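Local structure of metal-dependent phosphohydrolase, HDOD domain-containing (Geobacter sulfurreducens, 3HC1) at residues I179-A184 and L246-H251. The protein is of unknown function but binds two iron(III) ions and belongs to the HDOD family, consistent with a metal-dependent phosphohydrolase. Sequence-based numbering, arbitrary orientation.
Sequences ITFGQA and LGFEGH. With FE (Fe (III) ion), chain C; FE (Fe (III) ion), chain B.
Phe181 and Phe248 meet edge to face: CD2 of Phe248 lies over the centre of the Phe181 ring, 4.2 Å from Phe181 CZ, with planes at 82°. This side is tightly packed: Phe181 CE1 comes within 3.3 Å of Phe248 O, and Phe181 loses 72 Å² to 246-251. Phe181 also touches Val170 and Val174 of helix 164-177, while Phe248 pairs edge to face with His122. At the edge of the Phe181 ring, near its plane, Glu249 O accepts from Phe181 N (2.9 Å, 164°). Thr180 packs there too, its CA 3.4 Å from Glu249 O and its CG2 3.5 Å from Gly250 O. It caps helix 181-189 in a capping box: Gln183 N reaches Thr180 OG1 (3.1 Å), and Thr180 N reaches Gln183 OE1 (2.8 Å). The loop carries a ligand of the HD-domain metal centre. Glu249 CG, anti to the carbonyl carbon (chi1 -67°), lies over the Phe248 face toward its rim; the extended chain beyond delivers a bridging carboxylate. OE1 binds the chain C iron with His122, His152, Asp153 and Asp238; OE2 binds the chain B iron with Asp153, His193, His217 and His218; a water bridges both. On the looser side, Gly250 and His251 lose only 16 and 13 Å²; His251 CB points away from 179-184, and its NE2 is hydrogen-bonded to Glu239.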
loop_
_atom_site.group_PDB
_atom_site.type_symbol
_atom_site.label_atom_id
_atom_site.label_comp_id
_atom_site.label_asym_id
_atom_site.label_seq_id
_atom_site.Cartn_x
_atom_site.Cartn_y
_atom_site.Cartn_z
ATOM N N ILE A 179 -19.721 -5.693 -9.879
ATOM C CA ILE A 179 -18.766 -6.709 -9.402
ATOM C C ILE A 179 -17.506 -5.949 -8.984
ATOM O O ILE A 179 -17.441 -4.727 -9.226
ATOM C CB ILE A 179 -18.474 -7.798 -10.470
ATOM C CG1 ILE A 179 -17.720 -7.238 -11.683
ATOM C CG2 ILE A 179 -19.799 -8.404 -10.947
ATOM C CD1 ILE A 179 -17.482 -8.279 -12.775
ATOM N N THR A 180 -16.550 -6.647 -8.367
ATOM C CA THR A 180 -15.282 -6.024 -7.930
ATOM C C THR A 180 -14.350 -5.849 -9.130
ATOM O O THR A 180 -14.494 -6.495 -10.178
ATOM C CB THR A 180 -14.522 -6.778 -6.826
ATOM O OG1 THR A 180 -13.991 -8.010 -7.320
ATOM C CG2 THR A 180 -15.357 -7.020 -5.550
ATOM N N PHE A 181 -13.396 -4.961 -8.980
ATOM C CA PHE A 181 -12.422 -4.726 -10.038
ATOM C C PHE A 181 -11.677 -6.008 -10.310
ATOM O O PHE A 181 -11.463 -6.352 -11.449
ATOM C CB PHE A 181 -11.471 -3.609 -9.635
ATOM C CG PHE A 181 -11.921 -2.253 -10.124
ATOM C CD1 PHE A 181 -13.046 -1.638 -9.588
ATOM C CD2 PHE A 181 -11.190 -1.582 -11.088
ATOM C CE1 PHE A 181 -13.454 -0.378 -10.023
ATOM C CE2 PHE A 181 -11.597 -0.330 -11.541
ATOM C CZ PHE A 181 -12.699 0.279 -10.992
ATOM N N GLY A 182 -11.285 -6.720 -9.253
ATOM C CA GLY A 182 -10.580 -7.972 -9.410
ATOM C C GLY A 182 -11.392 -8.991 -10.228
ATOM O O GLY A 182 -10.815 -9.727 -11.039
ATOM N N GLN A 183 -12.698 -9.049 -9.987
ATOM C CA GLN A 183 -13.597 -9.904 -10.758
ATOM C C GLN A 183 -13.687 -9.448 -12.219
ATOM O O GLN A 183 -13.487 -10.234 -13.139
ATOM C CB GLN A 183 -14.986 -9.906 -10.101
ATOM C CG GLN A 183 -15.042 -10.597 -8.731
ATOM C CD GLN A 183 -16.420 -10.474 -8.085
ATOM O OE1 GLN A 183 -16.946 -9.375 -7.891
ATOM N NE2 GLN A 183 -17.029 -11.612 -7.789
ATOM N N ALA A 184 -13.935 -8.170 -12.443
ATOM C CA ALA A 184 -13.971 -7.617 -13.784
ATOM C C ALA A 184 -12.652 -7.908 -14.531
ATOM O O ALA A 184 -12.670 -8.356 -15.677
ATOM C CB ALA A 184 -14.205 -6.162 -13.727
ATOM N N LEU A 246 -12.652 4.597 1.667
ATOM C CA LEU A 246 -11.279 4.963 1.321
ATOM C C LEU A 246 -10.771 3.983 0.230
ATOM O O LEU A 246 -9.707 3.392 0.335
ATOM C CB LEU A 246 -10.421 4.989 2.583
ATOM C CG LEU A 246 -8.972 5.534 2.585
ATOM C CD1 LEU A 246 -8.891 6.813 1.782
ATOM C CD2 LEU A 246 -8.509 5.692 4.022
ATOM N N GLY A 247 -11.601 3.768 -0.782
ATOM C CA GLY A 247 -11.290 2.815 -1.842
ATOM C C GLY A 247 -12.128 2.929 -3.087
ATOM O O GLY A 247 -12.941 3.887 -3.270
ATOM N N PHE A 248 -11.919 1.981 -3.980
ATOM C CA PHE A 248 -12.597 2.046 -5.288
ATOM C C PHE A 248 -12.859 0.692 -5.878
ATOM O O PHE A 248 -13.480 0.606 -6.914
ATOM C CB PHE A 248 -11.726 2.862 -6.299
ATOM C CG PHE A 248 -10.391 2.204 -6.613
ATOM C CD1 PHE A 248 -9.336 2.352 -5.754
ATOM C CD2 PHE A 248 -10.236 1.381 -7.748
ATOM C CE1 PHE A 248 -8.086 1.699 -6.000
ATOM C CE2 PHE A 248 -9.024 0.741 -8.007
ATOM C CZ PHE A 248 -7.946 0.898 -7.137
ATOM N N GLU A 249 -12.276 -0.375 -5.315
ATOM C CA GLU A 249 -12.254 -1.643 -6.011
ATOM C C GLU A 249 -13.558 -2.393 -5.874
ATOM O O GLU A 249 -13.758 -3.371 -6.562
ATOM C CB GLU A 249 -11.075 -2.503 -5.515
ATOM C CG GLU A 249 -9.715 -1.912 -5.882
ATOM C CD GLU A 249 -8.650 -2.459 -5.001
ATOM O OE1 GLU A 249 -8.601 -2.050 -3.846
ATOM O OE2 GLU A 249 -7.906 -3.340 -5.454
ATOM N N GLY A 250 -14.441 -1.966 -4.981
ATOM C CA GLY A 250 -15.775 -2.568 -4.838
ATOM C C GLY A 250 -15.797 -3.762 -3.901
ATOM O O GLY A 250 -14.756 -4.258 -3.470
ATOM N N HIS A 251 -17.000 -4.209 -3.550
ATOM C CA HIS A 251 -17.143 -5.257 -2.512
ATOM C C HIS A 251 -18.527 -5.795 -2.603
ATOM O O HIS A 251 -19.456 -5.059 -2.853
ATOM C CB HIS A 251 -16.925 -4.663 -1.110
ATOM C CG HIS A 251 -16.660 -5.679 -0.038
ATOM N ND1 HIS A 251 -17.646 -6.505 0.465
ATOM C CD2 HIS A 251 -15.537 -5.953 0.678
ATOM C CE1 HIS A 251 -17.126 -7.294 1.390
ATOM N NE2 HIS A 251 -15.849 -6.987 1.533
HETATM FE FE FE C . -6.698 -2.163 -2.669
HETATM FE FE FE B . -6.245 -4.689 -4.766
HETATM O O HOH W 1 -6.612 -4.122 -3.000
#